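Local structure of cupin type-2 domain-containing protein (Klebsiella pneumoniae subsp. pneumoniae MGH 78578, 3H8U) at residues E19-S24 / V41-A46; A53-P58 / Q95-M100; D62-I67 / F109-A114; G69-H74 / E105-V110. The protein is of unknown function but has a cupin fold and probably binds a metal ion, as many members of the cupin family do. One frame throughout, in Å; residues are numbered along the deposited sequence. Where two conformers were deposited one is given.

From the N terminus, contact 1 comes first: 19-24 folds back over strand 40-46 and closes a short loop that includes strand 31-35. It is complete before contact 2 opens at strand 51-56. Contact 2 pairs that strand with 97-101, spanning most of the domain, and crosses both contact 3 and contact 4, whose first segments lie inside its span and whose second segments follow it. Contacts 3 and 4 end on the same strand, 107-114, sharing Phe109 and Val110. Contact 3 builds the middle of one sheet, contact 2 that of the other, and contact 4 joins the two sheets at one end. A probable hydrogen bond from His97 to Asp62 links contacts 2 and 3.

Contact 1 of 4, residues E19-S24 / V41-A46; sequences EYVRPS and VVVWHA
Val21 CA is 6.2 Å from Val43 CA and Pro23 CA 5.9 Å from His45 CA, as the 19-24 segment runs along strand 41-46 in roughly the same direction without a direct backbone bond. Water fills the gap: one molecule accepts from Arg22 N and donates to Val43 O, and another joins Ser24 N to His45 ND1. The two branches of Val21 divide the work. CG2 meets Val43 CG1 at 3.7 Å, the two valines crossing at about a right angle, while CG1 touches His45 CD2. The imidazole stands up from the strand because its CG is anti to the backbone N (chi1 173°), and Pro23 lies over one face, with CB 4.0 Å from the ring centroid in a CH-pi contact displaced toward the rim. Next to this, Tyr20 CB rests on Val43 CG2, the ring leading away. Arg22 points outward and folds back on its own segment; NH1 and NH2 both donate to Glu19 O, NH1 at 2.9 Å, and NH1 also reaches Val21 O, which ties the turn together. Trp44 points to the other side of the strand and stacks on Phe109, so the N-terminal segment covers the outer surface of a sheet whose inner surface lines the double-stranded beta-helix, the barrel of the cupin fold.

Contact 2 of 4, residues A53-P58 / Q95-M100; sequences ASHVHP and QVHGAM
His55 and His97 face each other as an antiparallel hydrogen-bonded pair in the cupin barrel, the strand axes of 53-56 and 97-100 only 4.5 Å apart and inclined at 167°. His55 N donates to His97 O and His97 N to His55 O. The tight part is at Ser54 and Gly98: their CA atoms are 3.9 Å apart, Gly98 has no side chain to stand between the strands, and Ser54 OG lies 3.7 Å from Gly98 CA while bonding to His74. The two histidine side chains rise on the same side of the sheet, each with CG between its backbone N and carbonyl carbon (chi1 60° for His55, 62° for His97). Their rings meet obliquely, planes at 41°, each covering part of the other's face. His57 ND1 comes to the edge of the His97 ring, in its plane. The three histidines form a cluster; their positions are consistent with the histidines of the two cupin motifs, which in many relatives bind a metal. Asp62 lies beside them and takes the bond from His97 NE2. Beyond this cluster the strands separate: there a water accepts from His57 N and sits close to Gln95 O, Gln95 OE1 bonds Lys92 N, and the Gln95 side chain lies about 4 Å from a glycerol that probably comes from the crystallisation liquor. The His55 ring is held from its own strand, ND1 donating to Ala53 O at 2.7 Å.

Contact 3 of 4, residues D62-I67 / F109-A114; sequences DTWTVI and FVSVVA
Trp64 and Phe109 stack face to face, the six-membered ring of the indole 4.0 Å from the phenyl centroid and the planes at 25°. Phe109 CE2 sits over the indole, 3.2 Å from Trp64 CD2; the phenyl reaches it because CG lies between its own backbone N and carbonyl carbon (chi1 65°). Val66 CG2 continues this packing against Phe109 CB. Backbone bonds couple Thr63 with Val112 and Thr65 with Val110, each pair bonded in both directions, in antiparallel strands at the middle of a five-stranded cupin sheet. One surface, with Asp62, Trp64, Phe109 and Ser111, looks into the barrel; the other, with Thr65 and Val110, packs on Val110 and Thr65 of the second subunit. Polar side chains meet at Asp62. Ser111 OG donates to Asp62 OD1 at 2.7 Å, on the syn side, while Asp62 OD2 accepts Trp64 NE1 at 3.0 Å from above the carboxylate plane. Ser111 and Trp64 each hold one oxygen of this buried carboxylate, which would limit its rotation, and Val113 CG2 packs against it. On the outer surface a water joins Thr63 OG1, which also bonds Gln61, to Val112 O.

Contact 4 of 4, residues G69-H74 / E105-V110; sequences GEAEYH and EPFIFV
Ala71 CB is set over the centre of the Phe107 ring, 3.5 Å from its centroid and 10° off the normal, a CH-pi contact that covers one face of the phenyl. The peptide of Gly69 lies at the ring's edge, with Gly69 C 4.3 Å from Phe107 CD1. Further along, the backbones come close: Gly69 CA makes a CH...O contact with Pro106 O at 3.4 Å, and Glu105 CB approaches the same CA. The direct contacts include no hydrogen bond, so water supplies the polar link; one molecule accepts from Gly69 N and donates to Glu105 OE1, at 2.8 Å from each. Phe107 reaches across because CG is anti to its backbone N (chi1 172°), and its ring also packs on Val66, Leu83, Ala99 and Asn101. Ser68 OG bonds Pro106 O and Asn101 ND2 bonds Glu105 O, holding the turn into strand 107-114. Gly69, at phi 87°, bends the chain between strands 61-68 and 70-74, which belong to different sheets. Its spacing from His55, His57 and Asp62 is consistent with the closing glycine of the first cupin motif, Asp62 replacing the usual glutamate, and the contact joins the two sheets at one end of the cupin barrel.

Contact 1 of 4, residues E19-S24 / V41-A46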
loop_
_atom_site.group_PDB
_atom_site.type_symbol
_atom_site.label_atom_id
_atom_site.label_comp_id
_atom_site.label_asym_id
_atom_site.label_seq_id
_atom_site.Cartn_x
_atom_site.Cartn_y
_atom_site.Cartn_z
ATOM N N GLU A 19 4.509 -6.501 12.857
ATOM C CA GLU A 19 4.977 -7.881 12.933
ATOM C C GLU A 19 6.012 -8.216 11.884
ATOM O O GLU A 19 6.739 -9.162 12.087
ATOM C CB GLU A 19 3.825 -8.863 12.823
ATOM C CG GLU A 19 2.969 -8.809 14.038
ATOM C CD GLU A 19 1.939 -9.905 14.092
ATOM O OE1 GLU A 19 1.858 -10.705 13.136
ATOM O OE2 GLU A 19 1.283 -9.974 15.156
ATOM N N TYR A 20 6.108 -7.410 10.832
ATOM C CA TYR A 20 7.038 -7.614 9.711
ATOM C C TYR A 20 8.209 -6.616 9.692
ATOM O O TYR A 20 9.140 -6.742 8.898
ATOM C CB TYR A 20 6.259 -7.546 8.393
ATOM C CG TYR A 20 5.447 -8.802 8.158
ATOM C CD1 TYR A 20 4.201 -8.971 8.783
ATOM C CD2 TYR A 20 5.929 -9.831 7.377
ATOM C CE1 TYR A 20 3.473 -10.127 8.630
ATOM C CE2 TYR A 20 5.188 -11.003 7.214
ATOM C CZ TYR A 20 3.966 -11.126 7.846
ATOM O OH TYR A 20 3.210 -12.237 7.664
ATOM N N VAL A 21 8.146 -5.604 10.532
ATOM C CA VAL A 21 9.261 -4.682 10.684
ATOM C C VAL A 21 10.502 -5.433 11.196
ATOM O O VAL A 21 10.479 -6.125 12.233
ATOM C CB VAL A 21 8.856 -3.441 11.577
ATOM C CG1 VAL A 21 10.045 -2.714 12.061
ATOM C CG2 VAL A 21 7.979 -2.467 10.793
ATOM N N ARG A 22 11.604 -5.269 10.467
ATOM C CA ARG A 22 12.888 -5.887 10.780
ATOM C C ARG A 22 14.002 -4.809 10.801
ATOM O O ARG A 22 14.688 -4.616 9.800
ATOM C CB ARG A 22 13.211 -6.959 9.732
ATOM C CG ARG A 22 12.222 -8.146 9.765
ATOM C CD ARG A 22 12.321 -8.950 11.058
ATOM N NE ARG A 22 11.373 -10.081 11.051
ATOM C CZ ARG A 22 10.105 -10.007 11.453
ATOM N NH1 ARG A 22 9.622 -8.902 12.002
ATOM N NH2 ARG A 22 9.318 -11.068 11.355
ATOM N N PRO A 23 14.134 -4.078 11.924
ATOM C CA PRO A 23 15.154 -3.030 12.032
ATOM C C PRO A 23 16.502 -3.673 11.917
ATOM O O PRO A 23 16.699 -4.799 12.419
ATOM C CB PRO A 23 14.961 -2.463 13.448
ATOM C CG PRO A 23 13.591 -2.894 13.847
ATOM C CD PRO A 23 13.347 -4.206 13.159
ATOM N N SER A 24 17.431 -2.998 11.250
ATOM C CA SER A 24 18.799 -3.489 11.176
ATOM C C SER A 24 19.800 -2.350 11.167
ATOM O O SER A 24 19.562 -1.341 10.550
ATOM C CB SER A 24 18.988 -4.331 9.935
ATOM O OG SER A 24 20.328 -4.814 9.888
ATOM N N VAL A 41 4.692 -7.644 -1.822
ATOM C CA VAL A 41 4.398 -6.671 -0.792
ATOM C C VAL A 41 5.485 -6.848 0.262
ATOM O O VAL A 41 5.691 -7.989 0.776
ATOM C CB VAL A 41 2.991 -6.925 -0.165
ATOM C CG1 VAL A 41 2.713 -5.952 0.995
ATOM C CG2 VAL A 41 1.893 -6.831 -1.223
ATOM N N VAL A 42 6.193 -5.742 0.555
ATOM C CA VAL A 42 7.369 -5.722 1.433
ATOM C C VAL A 42 7.216 -4.578 2.459
ATOM O O VAL A 42 6.692 -3.513 2.143
ATOM C CB VAL A 42 8.688 -5.509 0.607
ATOM C CG1 VAL A 42 9.907 -5.318 1.499
ATOM C CG2 VAL A 42 8.890 -6.683 -0.348
ATOM N N VAL A 43 7.629 -4.843 3.682
ATOM C CA VAL A 43 7.725 -3.817 4.725
ATOM C C VAL A 43 9.206 -3.449 4.860
ATOM O O VAL A 43 10.056 -4.315 5.154
ATOM C CB VAL A 43 7.145 -4.316 6.058
ATOM C CG1 VAL A 43 7.572 -3.398 7.203
ATOM C CG2 VAL A 43 5.629 -4.396 5.961
ATOM N N TRP A 44 9.496 -2.171 4.627
ATOM C CA TRP A 44 10.802 -1.620 4.774
ATOM C C TRP A 44 10.898 -0.717 6.017
ATOM O O TRP A 44 9.963 0.000 6.340
ATOM C CB TRP A 44 11.156 -0.785 3.551
ATOM C CG TRP A 44 11.398 -1.574 2.327
ATOM C CD1 TRP A 44 10.523 -1.757 1.299
ATOM C CD2 TRP A 44 12.582 -2.289 1.987
ATOM N NE1 TRP A 44 11.093 -2.528 0.332
ATOM C CE2 TRP A 44 12.361 -2.872 0.717
ATOM C CE3 TRP A 44 13.803 -2.486 2.612
ATOM C CZ2 TRP A 44 13.329 -3.636 0.068
ATOM C CZ3 TRP A 44 14.777 -3.261 1.967
ATOM C CH2 TRP A 44 14.532 -3.817 0.710
ATOM N N HIS A 45 12.059 -0.767 6.655
ATOM C CA HIS A 45 12.371 0.042 7.838
ATOM C C HIS A 45 13.775 0.614 7.667
ATOM O O HIS A 45 14.707 -0.107 7.360
ATOM C CB HIS A 45 12.288 -0.832 9.102
ATOM C CG HIS A 45 12.741 -0.149 10.365
ATOM N ND1 HIS A 45 14.056 0.188 10.623
ATOM C CD2 HIS A 45 12.035 0.238 11.455
ATOM C CE1 HIS A 45 14.135 0.748 11.819
ATOM N NE2 HIS A 45 12.917 0.832 12.320
ATOM N N ALA A 46 13.914 1.918 7.874
ATOM C CA ALA A 46 15.219 2.559 7.906
ATOM C C ALA A 46 15.355 3.435 9.143
ATOM O O ALA A 46 14.479 4.232 9.461
ATOM C CB ALA A 46 15.467 3.388 6.624
HETATM O O HOH W 1 11.432 -4.118 7.814
HETATM O O HOH W 2 15.845 -2.901 8.147
HETATM O O HOH W 3 16.623 -0.675 9.851
#

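Contact 2 of 4, residues A53-P58 / Q95-M100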
loop_
_atom_site.group_PDB
_atom_site.type_symbol
_atom_site.label_atom_id
_atom_site.label_comp_id
_atom_site.label_asym_id
_atom_site.label_seq_id
_atom_site.Cartn_x
_atom_site.Cartn_y
_atom_site.Cartn_z
ATOM N N ALA A 53 18.683 1.685 -1.241
ATOM C CA ALA A 53 19.478 1.928 -2.441
ATOM C C ALA A 53 18.615 2.231 -3.647
ATOM O O ALA A 53 17.557 1.638 -3.827
ATOM C CB ALA A 53 20.371 0.754 -2.766
ATOM N N SER A 54 19.096 3.171 -4.448
ATOM C CA SER A 54 18.433 3.582 -5.654
ATOM C C SER A 54 18.504 2.468 -6.692
ATOM O O SER A 54 19.550 1.821 -6.896
ATOM C CB SER A 54 19.032 4.886 -6.197
ATOM O OG SER A 54 18.690 5.955 -5.317
ATOM N N HIS A 55 17.359 2.262 -7.319
ATOM C CA HIS A 55 17.166 1.184 -8.253
ATOM C C HIS A 55 16.013 1.500 -9.207
ATOM O O HIS A 55 15.231 2.426 -8.997
ATOM C CB HIS A 55 16.925 -0.155 -7.514
ATOM C CG HIS A 55 15.722 -0.191 -6.617
ATOM N ND1 HIS A 55 15.645 0.497 -5.415
ATOM C CD2 HIS A 55 14.574 -0.905 -6.708
ATOM C CE1 HIS A 55 14.490 0.233 -4.833
ATOM N NE2 HIS A 55 13.834 -0.641 -5.576
ATOM N N VAL A 56 15.968 0.709 -10.274
ATOM C CA VAL A 56 14.916 0.807 -11.267
ATOM C C VAL A 56 14.331 -0.594 -11.556
ATOM O O VAL A 56 15.068 -1.578 -11.623
ATOM C CB VAL A 56 15.478 1.493 -12.563
ATOM C CG1 VAL A 56 16.741 0.796 -13.059
ATOM C CG2 VAL A 56 14.422 1.563 -13.662
ATOM N N HIS A 57 13.015 -0.675 -11.719
ATOM C CA HIS A 57 12.370 -1.879 -12.209
ATOM C C HIS A 57 12.041 -1.532 -13.665
ATOM O O HIS A 57 11.176 -0.684 -13.903
ATOM C CB HIS A 57 11.048 -2.203 -11.494
ATOM C CG HIS A 57 11.187 -2.483 -10.034
ATOM N ND1 HIS A 57 10.990 -1.511 -9.084
ATOM C CD2 HIS A 57 11.434 -3.625 -9.361
ATOM C CE1 HIS A 57 11.176 -2.030 -7.886
ATOM N NE2 HIS A 57 11.444 -3.315 -8.028
ATOM N N PRO A 58 12.721 -2.172 -14.633
ATOM C CA PRO A 58 12.451 -1.917 -16.054
ATOM C C PRO A 58 11.005 -2.178 -16.493
ATOM O O PRO A 58 10.506 -1.549 -17.444
ATOM C CB PRO A 58 13.382 -2.893 -16.741
ATOM C CG PRO A 58 14.502 -3.017 -15.813
ATOM C CD PRO A 58 13.849 -3.097 -14.485
ATOM N N GLN A 95 11.778 4.330 -13.863
ATOM C CA GLN A 95 12.007 5.454 -12.966
ATOM C C GLN A 95 12.909 5.052 -11.793
ATOM O O GLN A 95 12.583 4.163 -11.020
ATOM C CB GLN A 95 10.677 6.045 -12.480
ATOM C CG GLN A 95 9.909 6.766 -13.556
ATOM C CD GLN A 95 8.761 7.607 -13.005
ATOM O OE1 GLN A 95 8.091 7.213 -12.034
ATOM N NE2 GLN A 95 8.481 8.723 -13.674
ATOM N N VAL A 96 14.040 5.744 -11.655
ATOM C CA VAL A 96 14.936 5.508 -10.534
ATOM C C VAL A 96 14.274 5.943 -9.229
ATOM O O VAL A 96 13.623 7.007 -9.167
ATOM C CB VAL A 96 16.286 6.262 -10.701
ATOM C CG1 VAL A 96 17.191 6.018 -9.484
ATOM C CG2 VAL A 96 17.004 5.812 -11.949
ATOM N N HIS A 97 14.408 5.120 -8.192
ATOM C CA HIS A 97 13.902 5.477 -6.870
ATOM C C HIS A 97 14.721 4.819 -5.751
ATOM O O HIS A 97 15.188 3.670 -5.860
ATOM C CB HIS A 97 12.404 5.125 -6.723
ATOM C CG HIS A 97 12.095 3.666 -6.852
ATOM N ND1 HIS A 97 12.379 2.943 -8.000
ATOM C CD2 HIS A 97 11.468 2.805 -6.009
ATOM C CE1 HIS A 97 11.978 1.691 -7.824
ATOM N NE2 HIS A 97 11.431 1.586 -6.627
ATOM N N GLY A 98 14.878 5.580 -4.687
ATOM C CA GLY A 98 15.617 5.185 -3.489
ATOM C C GLY A 98 15.243 6.174 -2.391
ATOM O O GLY A 98 14.475 7.124 -2.639
ATOM N N ALA A 99 15.775 5.994 -1.180
ATOM C CA ALA A 99 15.479 6.963 -0.120
ATOM C C ALA A 99 16.544 7.008 0.965
ATOM O O ALA A 99 17.316 6.073 1.093
ATOM C CB ALA A 99 14.107 6.688 0.471
HETATM N N MSE A 100 16.600 8.123 1.703
HETATM C CA MSE A 100 17.367 8.210 2.941
HETATM C C MSE A 100 16.440 8.729 4.041
HETATM O O MSE A 100 15.750 9.744 3.818
HETATM C CB MSE A 100 18.587 9.142 2.803
HETATM C CG MSE A 100 19.603 8.883 3.964
HETATM SE SE MSE A 100 20.538 10.395 4.505
HETATM C CE MSE A 100 18.999 11.417 4.888
HETATM O O HOH W 4 11.663 1.755 -11.222
#

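Contact 3 of 4, residues D62-I67 / F109-A114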
loop_
_atom_site.group_PDB
_atom_site.type_symbol
_atom_site.label_atom_id
_atom_site.label_comp_id
_atom_site.label_asym_id
_atom_site.label_seq_id
_atom_site.Cartn_x
_atom_site.Cartn_y
_atom_site.Cartn_z
ATOM N N ASP A 62 6.592 0.435 -8.556
ATOM C CA ASP A 62 6.780 0.313 -7.132
ATOM C C ASP A 62 6.045 1.458 -6.428
ATOM O O ASP A 62 6.391 2.637 -6.569
ATOM C CB ASP A 62 8.268 0.346 -6.789
ATOM C CG ASP A 62 8.559 -0.034 -5.346
ATOM O OD1 ASP A 62 7.607 -0.343 -4.568
ATOM O OD2 ASP A 62 9.782 -0.025 -5.001
ATOM N N THR A 63 5.009 1.083 -5.704
ATOM C CA THR A 63 4.173 2.018 -4.975
ATOM C C THR A 63 4.481 1.882 -3.482
ATOM O O THR A 63 4.309 0.802 -2.901
ATOM C CB THR A 63 2.654 1.764 -5.220
ATOM O OG1 THR A 63 2.386 1.820 -6.628
ATOM C CG2 THR A 63 1.840 2.866 -4.519
ATOM N N TRP A 64 4.948 2.977 -2.875
ATOM C CA TRP A 64 5.225 3.007 -1.458
ATOM C C TRP A 64 4.170 3.758 -0.687
ATOM O O TRP A 64 3.767 4.849 -1.068
ATOM C CB TRP A 64 6.547 3.711 -1.148
ATOM C CG TRP A 64 7.784 3.152 -1.719
ATOM C CD1 TRP A 64 7.928 2.040 -2.488
ATOM C CD2 TRP A 64 9.105 3.662 -1.503
ATOM N NE1 TRP A 64 9.249 1.830 -2.760
ATOM C CE2 TRP A 64 9.994 2.818 -2.186
ATOM C CE3 TRP A 64 9.620 4.750 -0.778
ATOM C CZ2 TRP A 64 11.370 3.013 -2.182
ATOM C CZ3 TRP A 64 10.996 4.949 -0.771
ATOM C CH2 TRP A 64 11.858 4.087 -1.464
ATOM N N THR A 65 3.734 3.180 0.439
ATOM C CA THR A 65 2.844 3.896 1.348
ATOM C C THR A 65 3.570 4.075 2.686
ATOM O O THR A 65 3.936 3.113 3.348
ATOM C CB THR A 65 1.483 3.153 1.513
ATOM O OG1 THR A 65 0.766 3.179 0.278
ATOM C CG2 THR A 65 0.655 3.832 2.576
ATOM N N VAL A 66 3.775 5.328 3.083
ATOM C CA VAL A 66 4.578 5.613 4.244
ATOM C C VAL A 66 3.741 5.535 5.539
ATOM O O VAL A 66 2.737 6.268 5.711
ATOM C CB VAL A 66 5.309 6.981 4.107
ATOM C CG1 VAL A 66 6.208 7.168 5.294
ATOM C CG2 VAL A 66 6.140 7.045 2.797
ATOM N N ILE A 67 4.160 4.631 6.425
ATOM C CA ILE A 67 3.540 4.387 7.747
ATOM C C ILE A 67 4.057 5.341 8.815
ATOM O O ILE A 67 3.294 5.865 9.633
ATOM C CB ILE A 67 3.842 2.919 8.246
ATOM C CG1 ILE A 67 3.366 1.863 7.227
ATOM C CG2 ILE A 67 3.202 2.646 9.566
ATOM C CD1 ILE A 67 1.902 2.026 6.863
ATOM N N PHE A 109 7.699 1.976 5.588
ATOM C CA PHE A 109 6.756 1.997 4.482
ATOM C C PHE A 109 6.478 0.609 3.951
ATOM O O PHE A 109 7.230 -0.328 4.186
ATOM C CB PHE A 109 7.207 2.934 3.345
ATOM C CG PHE A 109 8.445 2.512 2.656
ATOM C CD1 PHE A 109 9.693 2.820 3.199
ATOM C CD2 PHE A 109 8.393 1.830 1.460
ATOM C CE1 PHE A 109 10.853 2.457 2.559
ATOM C CE2 PHE A 109 9.564 1.441 0.810
ATOM C CZ PHE A 109 10.799 1.785 1.356
ATOM N N VAL A 110 5.346 0.527 3.271
ATOM C CA VAL A 110 4.898 -0.672 2.623
ATOM C C VAL A 110 5.109 -0.424 1.141
ATOM O O VAL A 110 4.536 0.503 0.567
ATOM C CB VAL A 110 3.422 -0.942 2.909
ATOM C CG1 VAL A 110 2.914 -2.156 2.033
ATOM C CG2 VAL A 110 3.212 -1.183 4.400
ATOM N N SER A 111 5.905 -1.297 0.539
ATOM C CA SER A 111 6.139 -1.322 -0.894
ATOM C C SER A 111 5.312 -2.410 -1.598
ATOM O O SER A 111 5.368 -3.586 -1.196
ATOM C CB SER A 111 7.620 -1.602 -1.160
ATOM O OG SER A 111 7.832 -1.999 -2.499
ATOM N N VAL A 112 4.596 -2.006 -2.652
ATOM C CA VAL A 112 3.899 -2.939 -3.519
ATOM C C VAL A 112 4.509 -2.817 -4.919
ATOM O O VAL A 112 4.300 -1.811 -5.588
ATOM C CB VAL A 112 2.381 -2.680 -3.559
ATOM C CG1 VAL A 112 1.661 -3.756 -4.461
ATOM C CG2 VAL A 112 1.802 -2.654 -2.137
ATOM N N VAL A 113 5.256 -3.849 -5.320
ATOM C CA VAL A 113 5.834 -3.930 -6.664
ATOM C C VAL A 113 4.942 -4.783 -7.542
ATOM O O VAL A 113 4.565 -5.890 -7.136
ATOM C CB VAL A 113 7.248 -4.524 -6.608
ATOM C CG1 VAL A 113 7.795 -4.817 -8.002
ATOM C CG2 VAL A 113 8.178 -3.539 -5.872
ATOM N N ALA A 114 4.597 -4.268 -8.721
ATOM C CA ALA A 114 3.725 -4.986 -9.647
ATOM C C ALA A 114 4.279 -4.874 -11.060
ATOM O O ALA A 114 4.651 -3.770 -11.488
ATOM C CB ALA A 114 2.302 -4.423 -9.595
HETATM O O HOH W 5 2.524 -0.650 -7.716
#

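Contact 4 of 4, residues G69-H74 / E105-V110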
loop_
_atom_site.group_PDB
_atom_site.type_symbol
_atom_site.label_atom_id
_atom_site.label_comp_id
_atom_site.label_asym_id
_atom_site.label_seq_id
_atom_site.Cartn_x
_atom_site.Cartn_y
_atom_site.Cartn_z
ATOM N N GLY A 69 7.391 8.284 9.824
ATOM C CA GLY A 69 8.647 9.011 9.626
ATOM C C GLY A 69 8.714 9.826 8.358
ATOM O O GLY A 69 7.718 10.006 7.655
ATOM N N GLU A 70 9.918 10.317 8.082
ATOM C CA GLU A 70 10.177 11.218 6.980
ATOM C C GLU A 70 11.442 10.737 6.234
ATOM O O GLU A 70 12.360 10.184 6.862
ATOM C CB GLU A 70 10.382 12.630 7.519
ATOM C CG GLU A 70 9.131 13.289 8.133
ATOM C CD GLU A 70 9.298 14.777 8.410
ATOM O OE1 GLU A 70 10.167 15.433 7.797
ATOM O OE2 GLU A 70 8.532 15.302 9.236
ATOM N N ALA A 71 11.503 10.973 4.924
ATOM C CA ALA A 71 12.656 10.604 4.122
ATOM C C ALA A 71 12.847 11.563 2.963
ATOM O O ALA A 71 11.917 12.268 2.562
ATOM C CB ALA A 71 12.516 9.183 3.585
ATOM N N GLU A 72 14.077 11.578 2.464
ATOM C CA GLU A 72 14.416 12.176 1.183
ATOM C C GLU A 72 14.218 11.100 0.146
ATOM O O GLU A 72 14.924 10.116 0.177
ATOM C CB GLU A 72 15.886 12.471 1.102
ATOM C CG GLU A 72 16.453 13.531 1.923
ATOM C CD GLU A 72 18.004 13.521 1.793
ATOM O OE1 GLU A 72 18.617 12.885 0.852
ATOM O OE2 GLU A 72 18.608 14.130 2.667
ATOM N N TYR A 73 13.282 11.299 -0.773
ATOM C CA TYR A 73 12.992 10.316 -1.813
ATOM C C TYR A 73 13.845 10.690 -3.026
ATOM O O TYR A 73 13.704 11.777 -3.554
ATOM C CB TYR A 73 11.504 10.398 -2.146
ATOM C CG TYR A 73 11.016 9.384 -3.143
ATOM C CD1 TYR A 73 10.991 8.032 -2.838
ATOM C CD2 TYR A 73 10.544 9.787 -4.408
ATOM C CE1 TYR A 73 10.473 7.084 -3.763
ATOM C CE2 TYR A 73 10.056 8.860 -5.305
ATOM C CZ TYR A 73 10.019 7.524 -4.991
ATOM O OH TYR A 73 9.529 6.627 -5.938
ATOM N N HIS A 74 14.803 9.841 -3.385
ATOM C CA HIS A 74 15.645 10.073 -4.570
ATOM C C HIS A 74 14.935 9.607 -5.838
ATOM O O HIS A 74 14.498 8.470 -5.927
ATOM C CB HIS A 74 16.970 9.315 -4.455
ATOM C CG HIS A 74 17.933 9.593 -5.583
ATOM N ND1 HIS A 74 18.744 8.615 -6.124
ATOM C CD2 HIS A 74 18.212 10.734 -6.273
ATOM C CE1 HIS A 74 19.480 9.140 -7.086
ATOM N NE2 HIS A 74 19.155 10.415 -7.216
ATOM N N GLU A 105 12.265 10.130 13.234
ATOM C CA GLU A 105 11.613 8.883 13.553
ATOM C C GLU A 105 12.110 7.774 12.631
ATOM O O GLU A 105 12.642 8.068 11.555
ATOM C CB GLU A 105 10.101 9.037 13.406
ATOM C CG GLU A 105 9.517 10.006 14.400
ATOM C CD GLU A 105 8.002 10.036 14.412
ATOM O OE1 GLU A 105 7.345 9.119 13.880
ATOM O OE2 GLU A 105 7.467 10.988 15.008
ATOM N N PRO A 106 11.899 6.496 13.039
ATOM C CA PRO A 106 12.071 5.435 12.055
ATOM C C PRO A 106 11.243 5.723 10.807
ATOM O O PRO A 106 10.097 6.227 10.892
ATOM C CB PRO A 106 11.552 4.173 12.762
ATOM C CG PRO A 106 10.806 4.696 13.982
ATOM C CD PRO A 106 11.469 5.971 14.347
ATOM N N PHE A 107 11.793 5.373 9.653
ATOM C CA PHE A 107 11.063 5.531 8.398
ATOM C C PHE A 107 10.554 4.153 7.988
ATOM O O PHE A 107 11.354 3.247 7.759
ATOM C CB PHE A 107 12.004 6.134 7.355
ATOM C CG PHE A 107 11.443 6.188 5.959
ATOM C CD1 PHE A 107 10.262 6.866 5.693
ATOM C CD2 PHE A 107 12.131 5.617 4.895
ATOM C CE1 PHE A 107 9.752 6.950 4.381
ATOM C CE2 PHE A 107 11.617 5.717 3.568
ATOM C CZ PHE A 107 10.419 6.371 3.336
ATOM N N ILE A 108 9.224 3.982 7.978
ATOM C CA ILE A 108 8.634 2.685 7.697
ATOM C C ILE A 108 7.593 2.831 6.596
ATOM O O ILE A 108 6.698 3.685 6.669
ATOM C CB ILE A 108 8.012 2.064 8.996
ATOM C CG1 ILE A 108 9.071 1.873 10.075
ATOM C CG2 ILE A 108 7.334 0.725 8.695
ATOM C CD1 ILE A 108 8.537 1.491 11.428
ATOM N N PHE A 109 7.699 1.976 5.588
ATOM C CA PHE A 109 6.756 1.997 4.482
ATOM C C PHE A 109 6.478 0.609 3.951
ATOM O O PHE A 109 7.230 -0.328 4.186
ATOM C CB PHE A 109 7.207 2.934 3.345
ATOM C CG PHE A 109 8.445 2.512 2.656
ATOM C CD1 PHE A 109 9.693 2.820 3.199
ATOM C CD2 PHE A 109 8.393 1.830 1.460
ATOM C CE1 PHE A 109 10.853 2.457 2.559
ATOM C CE2 PHE A 109 9.564 1.441 0.810
ATOM C CZ PHE A 109 10.799 1.785 1.356
ATOM N N VAL A 110 5.346 0.527 3.271
ATOM C CA VAL A 110 4.898 -0.672 2.623
ATOM C C VAL A 110 5.109 -0.424 1.141
ATOM O O VAL A 110 4.536 0.503 0.567
ATOM C CB VAL A 110 3.422 -0.942 2.909
ATOM C CG1 VAL A 110 2.914 -2.156 2.033
ATOM C CG2 VAL A 110 3.212 -1.183 4.400
HETATM O O HOH W 6 5.662 9.514 11.711
HETATM O O HOH W 7 12.052 10.004 9.849
#